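Local atomic coordinates of Tv2483 (PDB entry 6DET), a protein that binds L-arginine with high selectivity as a lipoprotein of Treponema vincentii, probably delivering it to an ABC transporter for uptake. Residues Asn122-Val127 / Ala189-Leu194; Gln33-Leu38 / Val95-Ala100. All blocks are in the same frame, centred on the assembly; numbering follows the deposited sequence.

Overall arrangement
The two contacts lie on opposite sides of the chain's centre, with centres 30 Å apart and nearest atoms about 9 Å apart, so they do not touch. Both reach the same large mixed sheet. Contact 2 closes before contact 1 opens along the chain. Contact 1 (122-127 with 189-194) holds Asp193, whose carboxylate binds the amino group of the bound arginine directly. Contact 2 (33-38 with 95-100) lies at the starts of the parallel strands 37-42 and 98-104. It is remote from the pocket: the side chain of Cys98 is about 13 Å from the ligand. Strand 98-104 nevertheless runs on to Ser101, Gly102 and Ser104, which bond the arginine.

Contact 1 (Asn122-Val127 / Ala189-Leu194); sequences NAKIVV and AIVVDL. With ARG (arginine), chain B.
Lys124 and Asp193 both carry CG anti to the carbonyl carbon (chi1 -81° and -69°), and their side chains run side by side on one face of the sheet. The lysine chain is extended up to its last torsion (chi4 35°), which turns NZ toward Asp193 OD1. Lys124 NZ forms a salt bridge with Asp193 OD1 (3.1 Å), meeting it on the syn side but somewhat out of the carboxylate plane. Glu217 is a second acidic partner of NZ. The other oxygen, Asp193 OD2, accepts a hydrogen bond from the ligand's amino N at 2.8 Å and another from Tyr219. Asp193 is thus gripped at both oxygens, and Lys124, a second-shell residue, probably helps to position it. Asn122 crosses Asp193 at about a right angle, with ND2 3.3 Å from the carboxylate CG, but ND2 makes no hydrogen bond to Asp193. The amide and carboxylate planes are steeply inclined. ND2 donates to Glu217 and OD1 accepts from Ile195 N.

The backbones pair antiparallel. Ile125 with Val192 and Val127 with Ile190 are hydrogen-bonded pairs, and Leu194 N reaches Ala123 O at 2.8 Å. On the face opposite Lys124, Val192 CG2 touches both Ile125 CG1 and Val127 CG2, 3.7 Å from each. On the Lys124 face, at the far end, Val126 CG1 meets Ala189 CB at 3.7 Å.

Helix 175-184 covers the face of Val127, Ile190 and Val192 through Leu178, Tyr179 and Leu182. Helix 153-158 lies over Lys124 and Val191 on the other. Strand 189-193 is flanked by strand 120-129 and by the parallel strand 143-148.

Contact 2 (Gln33-Leu38 / Val95-Ala100); sequences QVKSAL and VIDCIA
Leu38 and Asp97 make the closest approach of this small contact. Leu38 CD1 lies 3.5 Å from the aliphatic CB of Asp97, and the two side chains cross obliquely. Chi1 (-176°) sets the leucine CG anti to the backbone N, and chi2 (72°) turns CD1 to Asp97 and CD2 to Cys98. The apolar pair is Leu38 CD2 with Cys98 SG, at 4.1 Å. Phe66 of helix 61-73 touches both Leu38 and Cys98, and Cys70 of that helix also packs on Leu38. This end of the contact is therefore buried beneath the helix.

The hydrogen bonds and salt bridge of Asp97 come next. No direct hydrogen bond joins the two segments. Asp97 OD2 approaches the backbone of Leu38, 3.7 Å from its CA, and accepts a bond from the backbone N of Val39, the next residue. Asp97 OD1 forms a salt bridge with Arg224, which also binds the carbonyl of Ile96. Both carboxylate oxygens thus have partners, which probably fixes the rotation of the group. The buried Ala37 O has no partner in the model.

The water-mediated link to Lys35 is looser. Lys35 NZ and Asp97 OD1 are 4.4 Å apart, too far for a salt bridge. A water links them, accepting from Lys35 NZ at 2.6 Å and donating to Asp97 OD1 at 2.9 Å. Lys35 is exposed and poorly ordered, so this link probably adds little rigidity.

Ser36, just after helix 28-35, has positive phi and leads into strand 37-42. That strand runs parallel to strands 76-81 and 98-104, with helix 61-73 packed on strands 37-42 and 98-104. Strand 37-42, helix 61-73 and strand 76-81 form a beta-alpha-beta crossover, part of a lobe of the family 3 solute-binding fold.

Contact 1 (Asn122-Val127 / Ala189-Leu194)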
ATOM      1  N   ASN A 122       0.780  -6.465   6.457  1.00 31.40           N
ATOM      2  CA  ASN A 122       1.998  -6.204   5.712  1.00 25.95           C
ATOM      3  C   ASN A 122       3.146  -6.067   6.694  1.00 29.11           C
ATOM      4  O   ASN A 122       2.952  -5.920   7.908  1.00 32.81           O
ATOM      5  CB  ASN A 122       1.862  -4.943   4.861  1.00 27.97           C
ATOM      6  CG  ASN A 122       3.131  -4.624   4.117  1.00 33.48           C
ATOM      7  OD1 ASN A 122       3.584  -5.421   3.274  1.00 30.52           O
ATOM      8  ND2 ASN A 122       3.723  -3.466   4.426  1.00 29.12           N
ATOM      9  N   ALA A 123       4.354  -6.155   6.153  1.00 30.41           N
ATOM     10  CA  ALA A 123       5.554  -5.886   6.907  1.00 31.48           C
ATOM     11  C   ALA A 123       6.505  -5.159   5.972  1.00 28.25           C
ATOM     12  O   ALA A 123       6.536  -5.453   4.779  1.00 30.90           O
ATOM     13  CB  ALA A 123       6.209  -7.163   7.399  1.00 35.89           C
ATOM     14  N   LYS A 124       7.240  -4.198   6.513  1.00 32.91           N
ATOM     15  CA  LYS A 124       8.346  -3.592   5.789  1.00 30.30           C
ATOM     16  C   LYS A 124       9.568  -4.474   5.995  1.00 32.51           C
ATOM     17  O   LYS A 124       9.883  -4.855   7.118  1.00 34.21           O
ATOM     18  CB  LYS A 124       8.605  -2.190   6.295  1.00 33.13           C
ATOM     19  CG  LYS A 124       7.607  -1.188   5.647  1.00 41.26           C
ATOM     20  CD  LYS A 124       7.752   0.211   6.166  1.00 39.59           C
ATOM     21  CE  LYS A 124       6.785   1.166   5.469  1.00 35.84           C
ATOM     22  NZ  LYS A 124       5.468   0.547   5.132  1.00 40.86           N
ATOM     23  N   ILE A 125      10.267  -4.761   4.900  1.00 31.80           N
ATOM     24  CA  ILE A 125      11.436  -5.618   4.890  1.00 36.56           C
ATOM     25  C   ILE A 125      12.570  -4.874   4.192  1.00 37.28           C
ATOM     26  O   ILE A 125      12.348  -3.953   3.402  1.00 31.57           O
ATOM     27  CB  ILE A 125      11.133  -6.953   4.191  1.00 36.66           C
ATOM     28  CG1 ILE A 125      10.651  -6.711   2.761  1.00 39.60           C
ATOM     29  CG2 ILE A 125      10.057  -7.705   4.966  1.00 40.22           C
ATOM     30  CD1 ILE A 125      10.485  -7.943   1.932  1.00 39.37           C
ATOM     31  N   VAL A 126      13.796  -5.297   4.489  1.00 32.02           N
ATOM     32  CA  VAL A 126      15.000  -4.688   3.930  1.00 33.08           C
ATOM     33  C   VAL A 126      15.618  -5.666   2.947  1.00 34.94           C
ATOM     34  O   VAL A 126      15.851  -6.838   3.283  1.00 39.27           O
ATOM     35  CB  VAL A 126      16.000  -4.297   5.023  1.00 37.31           C
ATOM     36  CG1 VAL A 126      17.267  -3.730   4.379  1.00 39.59           C
ATOM     37  CG2 VAL A 126      15.371  -3.270   5.944  1.00 38.08           C
ATOM     38  N   VAL A 127      15.897  -5.175   1.741  1.00 36.46           N
ATOM     39  CA  VAL A 127      16.410  -5.990   0.649  1.00 35.63           C
ATOM     40  C   VAL A 127      17.799  -5.486   0.290  1.00 40.49           C
ATOM     41  O   VAL A 127      18.032  -4.272   0.234  1.00 37.34           O
ATOM     42  CB  VAL A 127      15.470  -5.965  -0.578  1.00 40.31           C
ATOM     43  CG1 VAL A 127      16.059  -6.749  -1.753  1.00 50.95           C
ATOM     44  CG2 VAL A 127      14.076  -6.537  -0.201  1.00 36.14           C
ATOM     45  N   ALA A 189      21.003  -0.835   0.514  1.00 38.27           N
ATOM     46  CA  ALA A 189      19.798  -1.585   0.811  1.00 36.25           C
ATOM     47  C   ALA A 189      18.604  -0.709   0.478  1.00 36.59           C
ATOM     48  O   ALA A 189      18.740   0.509   0.328  1.00 39.22           O
ATOM     49  CB  ALA A 189      19.742  -1.996   2.270  1.00 39.97           C
ATOM     50  N   ILE A 190      17.430  -1.346   0.413  1.00 35.34           N
ATOM     51  CA  ILE A 190      16.154  -0.669   0.200  1.00 32.33           C
ATOM     52  C   ILE A 190      15.108  -1.239   1.147  1.00 36.69           C
ATOM     53  O   ILE A 190      15.194  -2.388   1.596  1.00 33.31           O
ATOM     54  CB  ILE A 190      15.651  -0.794  -1.248  1.00 34.12           C
ATOM     55  CG1 ILE A 190      15.200  -2.230  -1.559  1.00 32.40           C
ATOM     56  CG2 ILE A 190      16.725  -0.302  -2.225  1.00 36.55           C
ATOM     57  CD1 ILE A 190      14.685  -2.444  -2.957  1.00 37.31           C
ATOM     58  N   VAL A 191      14.097  -0.426   1.412  1.00 30.72           N
ATOM     59  CA  VAL A 191      12.890  -0.843   2.137  1.00 32.57           C
ATOM     60  C   VAL A 191      11.775  -1.051   1.125  1.00 31.30           C
ATOM     61  O   VAL A 191      11.528  -0.187   0.266  1.00 32.47           O
ATOM     62  CB  VAL A 191      12.463   0.198   3.185  1.00 28.24           C
ATOM     63  CG1 VAL A 191      11.156  -0.249   3.875  1.00 28.77           C
ATOM     64  CG2 VAL A 191      13.522   0.396   4.192  1.00 29.01           C
ATOM     65  N   VAL A 192      11.089  -2.190   1.218  1.00 29.39           N
ATOM     66  CA  VAL A 192       9.920  -2.462   0.394  1.00 30.03           C
ATOM     67  C   VAL A 192       8.866  -3.085   1.297  1.00 34.23           C
ATOM     68  O   VAL A 192       9.156  -3.517   2.419  1.00 31.43           O
ATOM     69  CB  VAL A 192      10.239  -3.385  -0.800  1.00 35.21           C
ATOM     70  CG1 VAL A 192      11.236  -2.715  -1.747  1.00 32.44           C
ATOM     71  CG2 VAL A 192      10.830  -4.718  -0.332  1.00 33.56           C
ATOM     72  N   ASP A 193       7.619  -3.094   0.814  1.00 31.65           N
ATOM     73  CA  ASP A 193       6.545  -3.785   1.520  1.00 24.89           C
ATOM     74  C   ASP A 193       6.529  -5.236   1.069  1.00 32.79           C
ATOM     75  O   ASP A 193       6.605  -5.533  -0.133  1.00 31.32           O
ATOM     76  CB  ASP A 193       5.156  -3.177   1.275  1.00 27.11           C
ATOM     77  CG  ASP A 193       4.960  -1.804   1.901  1.00 28.36           C
ATOM     78  OD1 ASP A 193       5.806  -1.330   2.685  1.00 29.92           O
ATOM     79  OD2 ASP A 193       3.891  -1.190   1.616  1.00 28.56           O
ATOM     80  N   LEU A 194       6.434  -6.141   2.044  1.00 29.95           N
ATOM     81  CA  LEU A 194       6.315  -7.556   1.732  1.00 34.45           C
ATOM     82  C   LEU A 194       5.219  -7.829   0.708  1.00 30.22           C
ATOM     83  O   LEU A 194       5.436  -8.573  -0.255  1.00 32.49           O
ATOM     84  CB  LEU A 194       6.044  -8.340   3.023  1.00 36.59           C
ATOM     85  CG  LEU A 194       5.899  -9.849   2.861  1.00 38.31           C
ATOM     86  CD1 LEU A 194       7.198 -10.452   2.368  1.00 40.11           C
ATOM     87  CD2 LEU A 194       5.503 -10.456   4.205  1.00 40.91           C
TER
HETATM   88  N   ARG B 500       2.518   1.194   2.234  1.00 27.15           N
HETATM   89  CA  ARG B 500       3.021   2.411   1.546  1.00 34.97           C
HETATM   90  C   ARG B 500       2.350   3.643   2.144  1.00 36.76           C
HETATM   91  O   ARG B 500       1.279   3.493   2.763  1.00 30.75           O
HETATM   92  CB  ARG B 500       2.741   2.351   0.045  1.00 31.47           C
HETATM   93  CG  ARG B 500       3.510   1.263  -0.697  1.00 33.97           C
HETATM   94  CD  ARG B 500       3.158   1.159  -2.178  1.00 34.94           C
HETATM   95  NE  ARG B 500       3.548   2.367  -2.878  1.00 33.12           N
HETATM   96  CZ  ARG B 500       2.707   3.288  -3.338  1.00 33.39           C
HETATM   97  NH1 ARG B 500       3.222   4.372  -3.924  1.00 33.84           N
HETATM   98  NH2 ARG B 500       1.388   3.150  -3.202  1.00 32.76           N
HETATM   99  OXT ARG B 500       2.860   4.760   1.989  1.00 29.36           O

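Contact 2 (Gln33-Leu38 / Val95-Ala100)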
ATOM      1  N   GLN A  33     -23.051   9.090  -4.320  1.00 35.67           N
ATOM      2  CA  GLN A  33     -24.201   8.518  -5.014  1.00 36.63           C
ATOM      3  C   GLN A  33     -24.724   9.441  -6.111  1.00 40.01           C
ATOM      4  O   GLN A  33     -25.137   8.967  -7.173  1.00 39.44           O
ATOM      5  CB  GLN A  33     -25.331   8.186  -4.044  1.00 36.91           C
ATOM      6  CG  GLN A  33     -26.391   7.388  -4.762  1.00 39.80           C
ATOM      7  CD  GLN A  33     -27.493   6.879  -3.864  1.00 44.95           C
ATOM      8  OE1 GLN A  33     -27.932   7.557  -2.925  1.00 43.50           O
ATOM      9  NE2 GLN A  33     -27.994   5.692  -4.186  1.00 51.33           N
ATOM     10  N   VAL A  34     -24.716  10.754  -5.873  1.00 38.44           N
ATOM     11  CA  VAL A  34     -25.254  11.693  -6.856  1.00 40.44           C
ATOM     12  C   VAL A  34     -24.355  11.745  -8.088  1.00 42.38           C
ATOM     13  O   VAL A  34     -24.847  11.734  -9.227  1.00 42.61           O
ATOM     14  CB  VAL A  34     -25.436  13.086  -6.226  1.00 43.99           C
ATOM     15  CG1 VAL A  34     -25.795  14.128  -7.308  1.00 45.68           C
ATOM     16  CG2 VAL A  34     -26.563  13.041  -5.140  1.00 54.75           C
ATOM     17  N   LYS A  35     -23.037  11.829  -7.871  1.00 43.50           N
ATOM     18  CA  LYS A  35     -22.064  11.765  -8.975  1.00 47.14           C
ATOM     19  C   LYS A  35     -22.042  10.388  -9.607  1.00 49.52           C
ATOM     20  O   LYS A  35     -21.596  10.248 -10.746  1.00 42.81           O
ATOM     21  CB  LYS A  35     -20.639  12.067  -8.508  1.00 57.80           C
ATOM     22  CG  LYS A  35     -20.433  13.329  -7.716  1.00 73.95           C
ATOM     23  CD  LYS A  35     -19.110  13.253  -6.924  1.00 96.11           C
ATOM     24  CE  LYS A  35     -18.999  14.403  -5.924  1.00113.02           C
ATOM     25  NZ  LYS A  35     -17.681  14.490  -5.240  1.00116.43           N
ATOM     26  N   SER A  36     -22.487   9.370  -8.871  1.00 39.28           N
ATOM     27  CA  SER A  36     -22.515   7.991  -9.344  1.00 50.69           C
ATOM     28  C   SER A  36     -21.108   7.538  -9.710  1.00 41.78           C
ATOM     29  O   SER A  36     -20.895   6.828 -10.692  1.00 39.93           O
ATOM     30  CB  SER A  36     -23.476   7.813 -10.517  1.00 55.94           C
ATOM     31  OG  SER A  36     -23.913   6.464 -10.573  1.00 55.37           O
ATOM     32  N   ALA A  37     -20.146   7.974  -8.919  1.00 37.27           N
ATOM     33  CA  ALA A  37     -18.762   7.596  -9.171  1.00 38.49           C
ATOM     34  C   ALA A  37     -17.922   7.709  -7.916  1.00 43.16           C
ATOM     35  O   ALA A  37     -18.128   8.596  -7.092  1.00 39.25           O
ATOM     36  CB  ALA A  37     -18.171   8.487 -10.251  1.00 43.00           C
ATOM     37  N   LEU A  38     -16.902   6.852  -7.828  1.00 38.70           N
ATOM     38  CA  LEU A  38     -15.957   6.904  -6.733  1.00 36.65           C
ATOM     39  C   LEU A  38     -14.581   7.021  -7.360  1.00 37.04           C
ATOM     40  O   LEU A  38     -14.246   6.226  -8.244  1.00 38.85           O
ATOM     41  CB  LEU A  38     -16.022   5.667  -5.851  1.00 32.13           C
ATOM     42  CG  LEU A  38     -15.101   5.720  -4.629  1.00 38.07           C
ATOM     43  CD1 LEU A  38     -15.596   6.690  -3.561  1.00 33.75           C
ATOM     44  CD2 LEU A  38     -14.940   4.330  -4.012  1.00 37.08           C
ATOM     45  N   VAL A  95      -9.998  15.997  -5.258  1.00 41.01           N
ATOM     46  CA  VAL A  95      -9.614  15.432  -6.546  1.00 42.94           C
ATOM     47  C   VAL A  95      -9.867  13.930  -6.566  1.00 41.42           C
ATOM     48  O   VAL A  95     -10.311  13.382  -7.587  1.00 37.87           O
ATOM     49  CB  VAL A  95      -8.142  15.757  -6.866  1.00 45.76           C
ATOM     50  CG1 VAL A  95      -7.738  15.101  -8.186  1.00 44.06           C
ATOM     51  CG2 VAL A  95      -7.946  17.268  -6.921  1.00 46.26           C
ATOM     52  N   ILE A  96      -9.574  13.244  -5.454  1.00 34.91           N
ATOM     53  CA  ILE A  96      -9.918  11.840  -5.257  1.00 32.77           C
ATOM     54  C   ILE A  96     -10.841  11.727  -4.048  1.00 37.49           C
ATOM     55  O   ILE A  96     -10.957  12.647  -3.241  1.00 36.02           O
ATOM     56  CB  ILE A  96      -8.687  10.956  -5.070  1.00 31.54           C
ATOM     57  CG1 ILE A  96      -7.907  11.393  -3.821  1.00 35.98           C
ATOM     58  CG2 ILE A  96      -7.822  11.112  -6.327  1.00 31.95           C
ATOM     59  CD1 ILE A  96      -6.516  10.652  -3.590  1.00 35.82           C
ATOM     60  N   ASP A  97     -11.468  10.556  -3.922  1.00 32.62           N
ATOM     61  CA  ASP A  97     -12.353  10.253  -2.790  1.00 33.85           C
ATOM     62  C   ASP A  97     -11.712   9.314  -1.775  1.00 35.45           C
ATOM     63  O   ASP A  97     -12.173   9.247  -0.623  1.00 32.04           O
ATOM     64  CB  ASP A  97     -13.661   9.626  -3.294  1.00 34.10           C
ATOM     65  CG  ASP A  97     -14.480  10.597  -4.147  1.00 37.40           C
ATOM     66  OD1 ASP A  97     -14.594  11.780  -3.765  1.00 34.14           O
ATOM     67  OD2 ASP A  97     -15.016  10.177  -5.190  1.00 39.04           O
ATOM     68  N   CYS A  98     -10.694   8.572  -2.182  1.00 31.92           N
ATOM     69  CA  CYS A  98     -10.039   7.624  -1.288  1.00 29.72           C
ATOM     70  C   CYS A  98      -8.702   7.252  -1.908  1.00 28.57           C
ATOM     71  O   CYS A  98      -8.412   7.601  -3.061  1.00 30.60           O
ATOM     72  CB  CYS A  98     -10.907   6.393  -1.060  1.00 32.72           C
ATOM     73  SG  CYS A  98     -11.230   5.404  -2.509  1.00 33.04           S
ATOM     74  N   ILE A  99      -7.882   6.551  -1.119  1.00 28.38           N
ATOM     75  CA  ILE A  99      -6.516   6.190  -1.507  1.00 28.81           C
ATOM     76  C   ILE A  99      -6.341   4.696  -1.279  1.00 29.23           C
ATOM     77  O   ILE A  99      -6.683   4.195  -0.206  1.00 29.64           O
ATOM     78  CB  ILE A  99      -5.454   6.946  -0.689  1.00 28.47           C
ATOM     79  CG1 ILE A  99      -5.694   8.464  -0.707  1.00 29.64           C
ATOM     80  CG2 ILE A  99      -4.054   6.646  -1.263  1.00 28.77           C
ATOM     81  CD1 ILE A  99      -4.982   9.192   0.418  1.00 33.81           C
ATOM     82  N   ALA A 100      -5.879   3.989  -2.308  1.00 28.32           N
ATOM     83  CA  ALA A 100      -5.560   2.571  -2.215  1.00 29.75           C
ATOM     84  C   ALA A 100      -4.077   2.416  -2.593  1.00 30.58           C
ATOM     85  O   ALA A 100      -3.270   3.272  -2.224  1.00 33.45           O
ATOM     86  CB  ALA A 100      -6.524   1.763  -3.097  1.00 29.90           C
TER
HETATM   87  O   HOH W   1     -17.188  13.016  -3.177  1.00 49.16           O